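Local atomic coordinates of putative uncharacterized protein (Emericella nidulans, PDB entry 3PGB), a protein that is a copper amine oxidase that carries copper and a topaquinone cofactor and probably oxidises primary amines such as methylamine. Residues 78-89 / 151-162; 137-148 / 174-182. All coordinates share one frame; numbering follows the deposited sequence.

Interaction 1. Residues 78-89 / 151-162; sequences DVAKWLFGRPEL and VGPLPVSNATTW
The indole of Trp82 is clasped between Thr160 and Arg86: the CG2 methyl of Thr160 lies over one face, 3.9 Å from the centroid of the five-membered ring in a CH-pi contact, while NE of Arg86 sits above the opposite face, offset toward the rim. Val151 CG1 makes a second, off-centre CH-pi contact with the six-membered ring, and Val156 CG1 reaches Trp82 CD1 at 3.6 Å. The indole of Trp162 is turned so that CH2 of Trp82 meets its edge in plane, and CD2 of Leu89 covers one face, 3.6 Å from Trp162 CZ2. At that same ring's edge, Trp162 NE1 donates to Glu88 OE2 over 2.8 Å, with an N-H...O angle of 151°; the acceptor lies almost exactly in the ring plane, and the anti lone pair of the carboxylate is used. Glu88 OE2 also takes the salt bridge from Arg86 NH1, at 2.6 Å, from its syn side and tilted out of the carboxylate plane, so that one oxygen is gripped by two donors. The fold element is a helix laid on a beta hairpin: helix 73-84 and the turn after it pack on the paired strands 145-152 and 161-164 and on the loop between them, with Val134 of strand 131-138 and Ile107 of strand 102-110 also meeting the helix. Trp82 reaches the hairpin because its CG stands anti to the backbone N (chi1 -171°). Nearer the helix start, Val79 CG2 packs on Leu154 CD2 at 4.0 Å, and Asp78 CB touches Val156 CG2 at 3.6 Å. Inside the loop, Thr160 OG1 donates to Pro153 O and accepts from Ser157 N, which holds the CG2 methyl against Trp82.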
loop_
_atom_site.group_PDB
_atom_site.type_symbol
_atom_site.label_atom_id
_atom_site.label_comp_id
_atom_site.label_asym_id
_atom_site.label_seq_id
_atom_site.Cartn_x
_atom_site.Cartn_y
_atom_site.Cartn_z
ATOM N N ASP A 78 -27.223 -5.867 36.543
ATOM C CA ASP A 78 -27.559 -7.017 37.374
ATOM C C ASP A 78 -26.303 -7.706 37.931
ATOM O O ASP A 78 -26.250 -8.039 39.120
ATOM C CB ASP A 78 -28.420 -8.020 36.593
ATOM C CG ASP A 78 -29.884 -7.590 36.477
ATOM O OD1 ASP A 78 -30.256 -6.525 37.018
ATOM O OD2 ASP A 78 -30.667 -8.333 35.847
ATOM N N VAL A 79 -25.294 -7.888 37.080
ATOM C CA VAL A 79 -24.045 -8.528 37.487
ATOM C C VAL A 79 -23.292 -7.701 38.530
ATOM O O VAL A 79 -22.773 -8.252 39.486
ATOM C CB VAL A 79 -23.131 -8.795 36.280
ATOM C CG1 VAL A 79 -21.770 -9.298 36.736
ATOM C CG2 VAL A 79 -23.786 -9.791 35.343
ATOM N N ALA A 80 -23.244 -6.385 38.352
ATOM C CA ALA A 80 -22.595 -5.516 39.332
ATOM C C ALA A 80 -23.252 -5.685 40.702
ATOM O O ALA A 80 -22.583 -5.976 41.692
ATOM C CB ALA A 80 -22.655 -4.064 38.887
ATOM N N LYS A 81 -24.569 -5.520 40.736
ATOM C CA LYS A 81 -25.349 -5.669 41.962
ATOM C C LYS A 81 -25.101 -7.034 42.624
ATOM O O LYS A 81 -24.910 -7.118 43.838
ATOM C CB LYS A 81 -26.845 -5.475 41.653
ATOM C CG LYS A 81 -27.775 -5.513 42.869
ATOM C CD LYS A 81 -28.133 -6.950 43.263
ATOM N N TRP A 82 -25.096 -8.088 41.811
ATOM C CA TRP A 82 -24.857 -9.457 42.283
ATOM C C TRP A 82 -23.488 -9.607 42.929
ATOM O O TRP A 82 -23.365 -10.198 44.005
ATOM C CB TRP A 82 -24.956 -10.423 41.109
ATOM C CG TRP A 82 -24.951 -11.868 41.476
ATOM C CD1 TRP A 82 -26.028 -12.625 41.822
ATOM C CD2 TRP A 82 -23.821 -12.747 41.486
ATOM N NE1 TRP A 82 -25.640 -13.920 42.068
ATOM C CE2 TRP A 82 -24.289 -14.022 41.868
ATOM C CE3 TRP A 82 -22.456 -12.576 41.224
ATOM C CZ2 TRP A 82 -23.441 -15.126 41.991
ATOM C CZ3 TRP A 82 -21.612 -13.670 41.348
ATOM C CH2 TRP A 82 -22.110 -14.932 41.729
ATOM N N LEU A 83 -22.464 -9.071 42.265
ATOM C CA LEU A 83 -21.087 -9.172 42.749
ATOM C C LEU A 83 -20.921 -8.511 44.117
ATOM O O LEU A 83 -20.214 -9.034 44.973
ATOM C CB LEU A 83 -20.097 -8.565 41.741
ATOM C CG LEU A 83 -19.764 -9.407 40.507
ATOM C CD1 LEU A 83 -18.984 -8.600 39.468
ATOM C CD2 LEU A 83 -18.986 -10.649 40.900
ATOM N N PHE A 84 -21.570 -7.370 44.322
ATOM C CA PHE A 84 -21.454 -6.660 45.598
ATOM C C PHE A 84 -22.203 -7.376 46.713
ATOM O O PHE A 84 -21.866 -7.213 47.886
ATOM C CB PHE A 84 -21.926 -5.204 45.476
ATOM C CG PHE A 84 -20.962 -4.322 44.731
ATOM C CD1 PHE A 84 -19.726 -4.013 45.279
ATOM C CD2 PHE A 84 -21.278 -3.821 43.481
ATOM C CE1 PHE A 84 -18.832 -3.217 44.602
ATOM C CE2 PHE A 84 -20.386 -3.022 42.796
ATOM C CZ PHE A 84 -19.161 -2.718 43.360
ATOM N N GLY A 85 -23.204 -8.172 46.342
ATOM C CA GLY A 85 -23.938 -9.000 47.292
ATOM C C GLY A 85 -23.285 -10.349 47.557
ATOM O O GLY A 85 -23.886 -11.216 48.183
ATOM N N ARG A 86 -22.063 -10.540 47.070
ATOM C CA ARG A 86 -21.283 -11.727 47.390
ATOM C C ARG A 86 -20.239 -11.337 48.431
ATOM O O ARG A 86 -19.232 -10.721 48.085
ATOM C CB ARG A 86 -20.624 -12.320 46.131
ATOM C CG ARG A 86 -21.557 -13.146 45.234
ATOM C CD ARG A 86 -22.360 -14.122 46.071
ATOM N NE ARG A 86 -22.993 -15.205 45.320
ATOM C CZ ARG A 86 -22.608 -16.482 45.323
ATOM N NH1 ARG A 86 -21.547 -16.889 46.014
ATOM N NH2 ARG A 86 -23.293 -17.369 44.611
ATOM N N PRO A 87 -20.485 -11.674 49.715
ATOM C CA PRO A 87 -19.544 -11.260 50.769
ATOM C C PRO A 87 -18.164 -11.917 50.683
ATOM O O PRO A 87 -17.182 -11.303 51.087
ATOM C CB PRO A 87 -20.265 -11.641 52.074
ATOM C CG PRO A 87 -21.291 -12.622 51.687
ATOM C CD PRO A 87 -21.690 -12.310 50.279
ATOM N N GLU A 88 -18.087 -13.137 50.159
ATOM C CA GLU A 88 -16.788 -13.786 49.956
ATOM C C GLU A 88 -15.842 -12.964 49.076
ATOM O O GLU A 88 -14.629 -13.003 49.266
ATOM C CB GLU A 88 -16.944 -15.202 49.381
ATOM C CG GLU A 88 -17.396 -15.310 47.918
ATOM C CD GLU A 88 -18.907 -15.283 47.742
ATOM O OE1 GLU A 88 -19.627 -14.920 48.705
ATOM O OE2 GLU A 88 -19.373 -15.628 46.630
ATOM N N LEU A 89 -16.398 -12.231 48.115
ATOM C CA LEU A 89 -15.604 -11.364 47.249
ATOM C C LEU A 89 -15.257 -10.054 47.943
ATOM O O LEU A 89 -14.280 -9.408 47.589
ATOM C CB LEU A 89 -16.357 -11.073 45.949
ATOM C CG LEU A 89 -16.645 -12.280 45.067
ATOM C CD1 LEU A 89 -17.426 -11.847 43.833
ATOM C CD2 LEU A 89 -15.345 -12.990 44.682
ATOM N N VAL A 151 -19.139 -15.309 35.700
ATOM C CA VAL A 151 -20.407 -15.138 36.404
ATOM C C VAL A 151 -21.562 -15.548 35.493
ATOM O O VAL A 151 -21.774 -14.954 34.430
ATOM C CB VAL A 151 -20.604 -13.693 36.875
ATOM C CG1 VAL A 151 -21.983 -13.521 37.505
ATOM C CG2 VAL A 151 -19.502 -13.305 37.862
ATOM N N GLY A 152 -22.300 -16.572 35.910
ATOM C CA GLY A 152 -23.417 -17.072 35.124
ATOM C C GLY A 152 -24.110 -18.258 35.767
ATOM O O GLY A 152 -23.693 -18.709 36.831
ATOM N N PRO A 153 -25.174 -18.776 35.122
ATOM C CA PRO A 153 -25.714 -18.297 33.843
ATOM C C PRO A 153 -26.466 -16.984 33.978
ATOM O O PRO A 153 -26.914 -16.628 35.074
ATOM C CB PRO A 153 -26.692 -19.409 33.426
ATOM C CG PRO A 153 -26.472 -20.542 34.385
ATOM C CD PRO A 153 -25.962 -19.908 35.637
ATOM N N LEU A 154 -26.584 -16.267 32.865
ATOM C CA LEU A 154 -27.441 -15.092 32.786
ATOM C C LEU A 154 -28.758 -15.511 32.122
ATOM O O LEU A 154 -28.789 -16.499 31.390
ATOM C CB LEU A 154 -26.761 -13.966 31.998
ATOM C CG LEU A 154 -25.428 -13.426 32.535
ATOM C CD1 LEU A 154 -25.017 -12.162 31.786
ATOM C CD2 LEU A 154 -25.495 -13.146 34.024
ATOM N N PRO A 155 -29.856 -14.785 32.393
ATOM C CA PRO A 155 -29.974 -13.623 33.290
ATOM C C PRO A 155 -29.672 -13.966 34.748
ATOM O O PRO A 155 -29.784 -15.126 35.143
ATOM C CB PRO A 155 -31.447 -13.201 33.143
ATOM C CG PRO A 155 -31.968 -13.945 31.947
ATOM C CD PRO A 155 -31.157 -15.183 31.830
ATOM N N VAL A 156 -29.290 -12.963 35.530
ATOM C CA VAL A 156 -28.975 -13.178 36.938
ATOM C C VAL A 156 -30.198 -13.733 37.655
ATOM O O VAL A 156 -31.303 -13.204 37.511
ATOM C CB VAL A 156 -28.515 -11.886 37.653
ATOM C CG1 VAL A 156 -28.311 -12.147 39.145
ATOM C CG2 VAL A 156 -27.231 -11.350 37.024
ATOM N N SER A 157 -29.985 -14.805 38.413
ATOM C CA SER A 157 -31.055 -15.498 39.121
ATOM C C SER A 157 -30.479 -16.183 40.359
ATOM O O SER A 157 -29.307 -15.981 40.697
ATOM C CB SER A 157 -31.709 -16.533 38.198
ATOM O OG SER A 157 -30.861 -17.653 37.990
ATOM N N ASN A 158 -31.296 -16.993 41.030
ATOM C CA ASN A 158 -30.808 -17.833 42.120
ATOM C C ASN A 158 -29.811 -18.885 41.622
ATOM O O ASN A 158 -28.946 -19.321 42.377
ATOM C CB ASN A 158 -31.976 -18.513 42.840
ATOM C CG ASN A 158 -32.795 -17.538 43.685
ATOM O OD1 ASN A 158 -32.315 -16.463 44.068
ATOM N ND2 ASN A 158 -34.036 -17.918 43.987
ATOM N N ALA A 159 -29.935 -19.282 40.356
ATOM C CA ALA A 159 -29.040 -20.273 39.756
ATOM C C ALA A 159 -27.639 -19.718 39.461
ATOM O O ALA A 159 -26.696 -20.489 39.269
ATOM C CB ALA A 159 -29.659 -20.832 38.474
ATOM N N THR A 160 -27.505 -18.393 39.429
ATOM C CA THR A 160 -26.241 -17.754 39.069
ATOM C C THR A 160 -25.130 -18.002 40.098
ATOM O O THR A 160 -25.336 -17.869 41.310
ATOM C CB THR A 160 -26.427 -16.232 38.847
ATOM O OG1 THR A 160 -27.162 -16.015 37.638
ATOM C CG2 THR A 160 -25.081 -15.516 38.746
ATOM N N THR A 161 -23.953 -18.357 39.588
ATOM C CA THR A 161 -22.774 -18.624 40.408
ATOM C C THR A 161 -21.571 -17.846 39.871
ATOM O O THR A 161 -21.661 -17.208 38.823
ATOM C CB THR A 161 -22.419 -20.121 40.379
ATOM O OG1 THR A 161 -22.011 -20.492 39.059
ATOM C CG2 THR A 161 -23.613 -20.971 40.780
ATOM N N TRP A 162 -20.458 -17.892 40.602
ATOM C CA TRP A 162 -19.160 -17.462 40.075
ATOM C C TRP A 162 -18.116 -18.545 40.281
ATOM O O TRP A 162 -18.277 -19.411 41.132
ATOM C CB TRP A 162 -18.697 -16.139 40.690
ATOM C CG TRP A 162 -18.110 -16.206 42.074
ATOM C CD1 TRP A 162 -18.770 -16.009 43.248
ATOM C CD2 TRP A 162 -16.736 -16.420 42.418
ATOM N NE1 TRP A 162 -17.901 -16.115 44.307
ATOM C CE2 TRP A 162 -16.644 -16.361 43.824
ATOM C CE3 TRP A 162 -15.575 -16.666 41.677
ATOM C CZ2 TRP A 162 -15.437 -16.546 44.507
ATOM C CZ3 TRP A 162 -14.377 -16.852 42.353
ATOM C CH2 TRP A 162 -14.318 -16.790 43.755
HETATM O O HOH W 1 -29.348 -9.929 34.128
#

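Interaction 2. Residues 137-148 / 174-182; sequences NNRATTDPYFAD and QGQVRNVEP. With NAG (2-acetamido-2-deoxy-beta-D-glucopyranose), chain B.
An antiparallel strand pair forms this contact, with the short strand 176-178 running along strand 145-148. Phe146 and Val177 are its hydrogen-bonded pair: Phe146 N donates to Val177 O at 2.7 Å, and Val177 N returns the bond to Phe146 O. Asp148 N to Gly175 O and Asn179 N to Pro144 O extend the ladder at either end. The side chains of Phe146 and Val177 share one sheet face, CB of Phe146 lying 3.9 Å from Val177 CG1. Just after the strand, the side chain of Asn179 reaches across to the hairpin of strands 131-138 and 145-152. A trans first torsion (chi1 -178°) lays its amide close to the Phe146 ring, the planes 24° apart and ND2 3.4 Å from Phe146 CZ. That ND2 donates to Asn137 OD1 at 2.7 Å, the N-H...O angle a bent 136°, while water 2 accepts from the ND2 atoms of both asparagines. Asn179 OD1 takes Glu181 N in an Asx turn, which fixes the amide from its other end. Past this turn Pro182 CB packs on Pro144 CG at 3.5 Å, and Arg139 NH1 donates to Pro182 O over 3.1 Å from above the carbonyl plane. The side chains of Tyr145 and Gln176 run side by side, pointing the same way, bridged by water 3 between OH and NE2, that to NE2 weak. The buried Asp148 carboxylate is held by His133 and His660.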
loop_
_atom_site.group_PDB
_atom_site.type_symbol
_atom_site.label_atom_id
_atom_site.label_comp_id
_atom_site.label_asym_id
_atom_site.label_seq_id
_atom_site.Cartn_x
_atom_site.Cartn_y
_atom_site.Cartn_z
ATOM N N ASN A 137 -9.810 -6.461 40.910
ATOM C CA ASN A 137 -8.532 -5.950 41.388
ATOM C C ASN A 137 -8.524 -6.101 42.896
ATOM O O ASN A 137 -9.132 -5.309 43.612
ATOM C CB ASN A 137 -8.346 -4.487 40.977
ATOM C CG ASN A 137 -6.918 -3.990 41.179
ATOM O OD1 ASN A 137 -6.055 -4.713 41.688
ATOM N ND2 ASN A 137 -6.665 -2.749 40.778
ATOM N N ASN A 138 -7.872 -7.150 43.377
ATOM C CA ASN A 138 -7.807 -7.427 44.812
ATOM C C ASN A 138 -6.595 -6.771 45.451
ATOM O O ASN A 138 -5.489 -7.272 45.317
ATOM C CB ASN A 138 -7.762 -8.934 45.061
ATOM C CG ASN A 138 -9.068 -9.606 44.749
ATOM O OD1 ASN A 138 -10.108 -9.214 45.267
ATOM N ND2 ASN A 138 -9.030 -10.631 43.903
ATOM N N ARG A 139 -6.811 -5.651 46.136
ATOM C CA ARG A 139 -5.727 -4.932 46.803
ATOM C C ARG A 139 -5.872 -4.874 48.331
ATOM O O ARG A 139 -5.165 -4.122 48.997
ATOM C CB ARG A 139 -5.587 -3.526 46.216
ATOM C CG ARG A 139 -5.168 -3.523 44.756
ATOM C CD ARG A 139 -4.792 -2.130 44.285
ATOM N NE ARG A 139 -5.961 -1.317 43.975
ATOM C CZ ARG A 139 -5.904 -0.082 43.490
ATOM N NH1 ARG A 139 -4.728 0.497 43.262
ATOM N NH2 ARG A 139 -7.024 0.581 43.232
ATOM N N ALA A 140 -6.764 -5.691 48.883
ATOM C CA ALA A 140 -6.870 -5.857 50.335
ATOM C C ALA A 140 -5.900 -6.944 50.784
ATOM O O ALA A 140 -6.311 -7.982 51.300
ATOM C CB ALA A 140 -8.294 -6.224 50.715
ATOM N N THR A 141 -4.610 -6.698 50.582
ATOM C CA THR A 141 -3.586 -7.731 50.726
ATOM C C THR A 141 -2.203 -7.149 50.402
ATOM O O THR A 141 -2.092 -6.193 49.638
ATOM C CB THR A 141 -3.885 -8.929 49.781
ATOM O OG1 THR A 141 -2.769 -9.826 49.738
ATOM C CG2 THR A 141 -4.201 -8.437 48.366
ATOM N N THR A 142 -1.152 -7.721 50.986
ATOM C CA THR A 142 0.213 -7.339 50.636
ATOM C C THR A 142 0.717 -8.106 49.406
ATOM O O THR A 142 1.800 -7.825 48.909
ATOM C CB THR A 142 1.186 -7.524 51.822
ATOM O OG1 THR A 142 1.151 -8.882 52.285
ATOM C CG2 THR A 142 0.817 -6.573 52.967
ATOM N N ASP A 143 -0.062 -9.065 48.917
ATOM C CA ASP A 143 0.201 -9.700 47.623
ATOM C C ASP A 143 -0.986 -9.454 46.686
ATOM O O ASP A 143 -1.708 -10.385 46.353
ATOM C CB ASP A 143 0.446 -11.210 47.797
ATOM C CG ASP A 143 1.817 -11.525 48.387
ATOM O OD1 ASP A 143 2.666 -10.610 48.487
ATOM O OD2 ASP A 143 2.053 -12.702 48.747
ATOM N N PRO A 144 -1.189 -8.193 46.260
ATOM C CA PRO A 144 -2.329 -7.837 45.411
ATOM C C PRO A 144 -2.333 -8.566 44.072
ATOM O O PRO A 144 -1.270 -8.884 43.542
ATOM C CB PRO A 144 -2.162 -6.330 45.203
ATOM C CG PRO A 144 -0.747 -6.033 45.535
ATOM C CD PRO A 144 -0.351 -7.016 46.566
ATOM N N TYR A 145 -3.525 -8.839 43.546
ATOM C CA TYR A 145 -3.658 -9.636 42.329
ATOM C C TYR A 145 -4.933 -9.339 41.543
ATOM O O TYR A 145 -5.924 -8.864 42.097
ATOM C CB TYR A 145 -3.593 -11.131 42.663
ATOM C CG TYR A 145 -4.682 -11.618 43.586
ATOM C CD1 TYR A 145 -5.796 -12.289 43.091
ATOM C CD2 TYR A 145 -4.594 -11.418 44.959
ATOM C CE1 TYR A 145 -6.799 -12.747 43.948
ATOM C CE2 TYR A 145 -5.588 -11.860 45.820
ATOM C CZ TYR A 145 -6.685 -12.522 45.314
ATOM O OH TYR A 145 -7.657 -12.961 46.174
ATOM N N PHE A 146 -4.877 -9.615 40.241
ATOM C CA PHE A 146 -6.039 -9.515 39.363
ATOM C C PHE A 146 -6.657 -10.895 39.269
ATOM O O PHE A 146 -5.945 -11.885 39.289
ATOM C CB PHE A 146 -5.638 -9.014 37.974
ATOM C CG PHE A 146 -5.223 -7.566 37.947
ATOM C CD1 PHE A 146 -6.158 -6.564 38.149
ATOM C CD2 PHE A 146 -3.907 -7.209 37.714
ATOM C CE1 PHE A 146 -5.787 -5.232 38.128
ATOM C CE2 PHE A 146 -3.527 -5.878 37.690
ATOM C CZ PHE A 146 -4.467 -4.886 37.900
ATOM N N ALA A 147 -7.980 -10.961 39.183
ATOM C CA ALA A 147 -8.680 -12.241 39.179
ATOM C C ALA A 147 -9.725 -12.319 38.063
ATOM O O ALA A 147 -10.734 -11.617 38.107
ATOM C CB ALA A 147 -9.334 -12.480 40.538
ATOM N N ASP A 148 -9.469 -13.176 37.075
ATOM C CA ASP A 148 -10.450 -13.494 36.041
ATOM C C ASP A 148 -11.432 -14.553 36.557
ATOM O O ASP A 148 -11.019 -15.650 36.949
ATOM C CB ASP A 148 -9.755 -14.020 34.775
ATOM C CG ASP A 148 -8.975 -12.946 34.037
ATOM O OD1 ASP A 148 -7.743 -13.100 33.885
ATOM O OD2 ASP A 148 -9.588 -11.955 33.587
ATOM N N GLN A 174 -5.824 -20.482 38.323
ATOM C CA GLN A 174 -7.196 -20.097 38.687
ATOM C C GLN A 174 -7.557 -18.661 38.259
ATOM O O GLN A 174 -8.326 -17.979 38.941
ATOM C CB GLN A 174 -7.433 -20.296 40.198
ATOM C CG GLN A 174 -7.317 -21.750 40.678
ATOM C CD GLN A 174 -7.424 -21.908 42.207
ATOM O OE1 GLN A 174 -7.226 -20.952 42.965
ATOM N NE2 GLN A 174 -7.728 -23.126 42.657
ATOM N N GLY A 175 -7.006 -18.219 37.128
ATOM C CA GLY A 175 -7.280 -16.889 36.586
ATOM C C GLY A 175 -6.630 -15.732 37.328
ATOM O O GLY A 175 -7.017 -14.579 37.143
ATOM N N GLN A 176 -5.631 -16.026 38.156
ATOM C CA GLN A 176 -5.006 -15.001 38.990
ATOM C C GLN A 176 -3.616 -14.633 38.495
ATOM O O GLN A 176 -2.837 -15.496 38.092
ATOM C CB GLN A 176 -4.916 -15.477 40.437
ATOM C CG GLN A 176 -6.260 -15.774 41.079
ATOM C CD GLN A 176 -6.111 -16.347 42.473
ATOM O OE1 GLN A 176 -5.007 -16.671 42.910
ATOM N NE2 GLN A 176 -7.227 -16.480 43.179
ATOM N N VAL A 177 -3.320 -13.341 38.520
ATOM C CA VAL A 177 -1.993 -12.841 38.197
ATOM C C VAL A 177 -1.738 -11.656 39.118
ATOM O O VAL A 177 -2.672 -10.937 39.480
ATOM C CB VAL A 177 -1.883 -12.425 36.710
ATOM C CG1 VAL A 177 -2.829 -11.279 36.395
ATOM C CG2 VAL A 177 -0.448 -12.060 36.358
ATOM N N ARG A 178 -0.489 -11.462 39.517
ATOM C CA ARG A 178 -0.172 -10.400 40.460
ATOM C C ARG A 178 -0.486 -9.033 39.871
ATOM O O ARG A 178 -0.534 -8.866 38.648
ATOM C CB ARG A 178 1.300 -10.457 40.874
ATOM C CG ARG A 178 2.281 -10.145 39.765
ATOM C CD ARG A 178 3.685 -10.159 40.294
ATOM N NE ARG A 178 4.672 -9.917 39.251
ATOM C CZ ARG A 178 5.987 -9.891 39.455
ATOM N NH1 ARG A 178 6.489 -10.092 40.672
ATOM N NH2 ARG A 178 6.806 -9.664 38.441
ATOM N N ASN A 179 -0.708 -8.063 40.751
ATOM C CA ASN A 179 -0.859 -6.673 40.359
ATOM C C ASN A 179 0.438 -5.963 40.728
ATOM O O ASN A 179 0.717 -5.729 41.908
ATOM C CB ASN A 179 -2.067 -6.050 41.068
ATOM C CG ASN A 179 -2.310 -4.597 40.672
ATOM O OD1 ASN A 179 -1.456 -3.945 40.071
ATOM N ND2 ASN A 179 -3.481 -4.089 41.016
ATOM N N VAL A 180 1.233 -5.638 39.715
ATOM C CA VAL A 180 2.589 -5.125 39.924
ATOM C C VAL A 180 2.624 -3.610 40.190
ATOM O O VAL A 180 3.674 -3.071 40.548
ATOM C CB VAL A 180 3.515 -5.499 38.720
ATOM C CG1 VAL A 180 3.459 -4.437 37.617
ATOM C CG2 VAL A 180 4.937 -5.698 39.190
ATOM N N GLU A 181 1.484 -2.937 40.016
ATOM C CA GLU A 181 1.363 -1.508 40.321
ATOM C C GLU A 181 0.153 -1.212 41.212
ATOM O O GLU A 181 -0.767 -0.509 40.798
ATOM C CB GLU A 181 1.276 -0.692 39.027
ATOM C CG GLU A 181 2.494 -0.862 38.120
ATOM C CD GLU A 181 2.667 0.279 37.128
ATOM O OE1 GLU A 181 2.650 0.006 35.908
ATOM O OE2 GLU A 181 2.826 1.441 37.571
ATOM N N PRO A 182 0.158 -1.739 42.449
ATOM C CA PRO A 182 -0.976 -1.567 43.351
ATOM C C PRO A 182 -0.979 -0.254 44.123
ATOM O O PRO A 182 -1.993 0.083 44.737
ATOM C CB PRO A 182 -0.803 -2.722 44.332
ATOM C CG PRO A 182 0.662 -2.898 44.425
ATOM C CD PRO A 182 1.237 -2.516 43.084
HETATM C C1 NAG B . -8.826 -3.464 54.566
HETATM C C2 NAG B . -8.700 -2.142 55.310
HETATM C C3 NAG B . -7.416 -1.438 54.911
HETATM C C4 NAG B . -6.252 -2.396 55.124
HETATM C C5 NAG B . -6.495 -3.709 54.384
HETATM C C6 NAG B . -5.366 -4.713 54.607
HETATM C C7 NAG B . -10.911 -1.267 55.887
HETATM C C8 NAG B . -12.030 -0.340 55.499
HETATM N N2 NAG B . -9.855 -1.294 55.066
HETATM O O3 NAG B . -7.247 -0.293 55.711
HETATM O O4 NAG B . -5.052 -1.784 54.701
HETATM O O5 NAG B . -7.707 -4.270 54.846
HETATM O O6 NAG B . -5.551 -5.838 53.774
HETATM O O7 NAG B . -10.998 -1.954 56.912
HETATM O O HOH W 2 -4.391 -1.251 40.600
HETATM O O HOH W 3 -7.524 -15.540 45.660
HETATM O O HOH W 4 -6.497 -11.715 36.002
HETATM O O HOH W 5 -9.636 -15.697 39.538
#

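In the fold
Interactions 1 and 2 lie on one small antiparallel sheet, their centres about 21 Å apart, well away from the copper and calcium sites. Strand 145-152 is common to both: its first half pairs with strand 176-178 in interaction 2, and its last residues, with strand 161-164, carry helix 73-84 in interaction 1. Along the chain the segments alternate, 78-89, 137-148, 151-162 and 174-182, so the two contacts cross in sequence. The sheet is thus covered by a helix that precedes it at one end and extended by a short strand that follows it at the other, so that separate parts of the chain meet on one sheet, with later residues such as Phe782 and His660 also touching these segments.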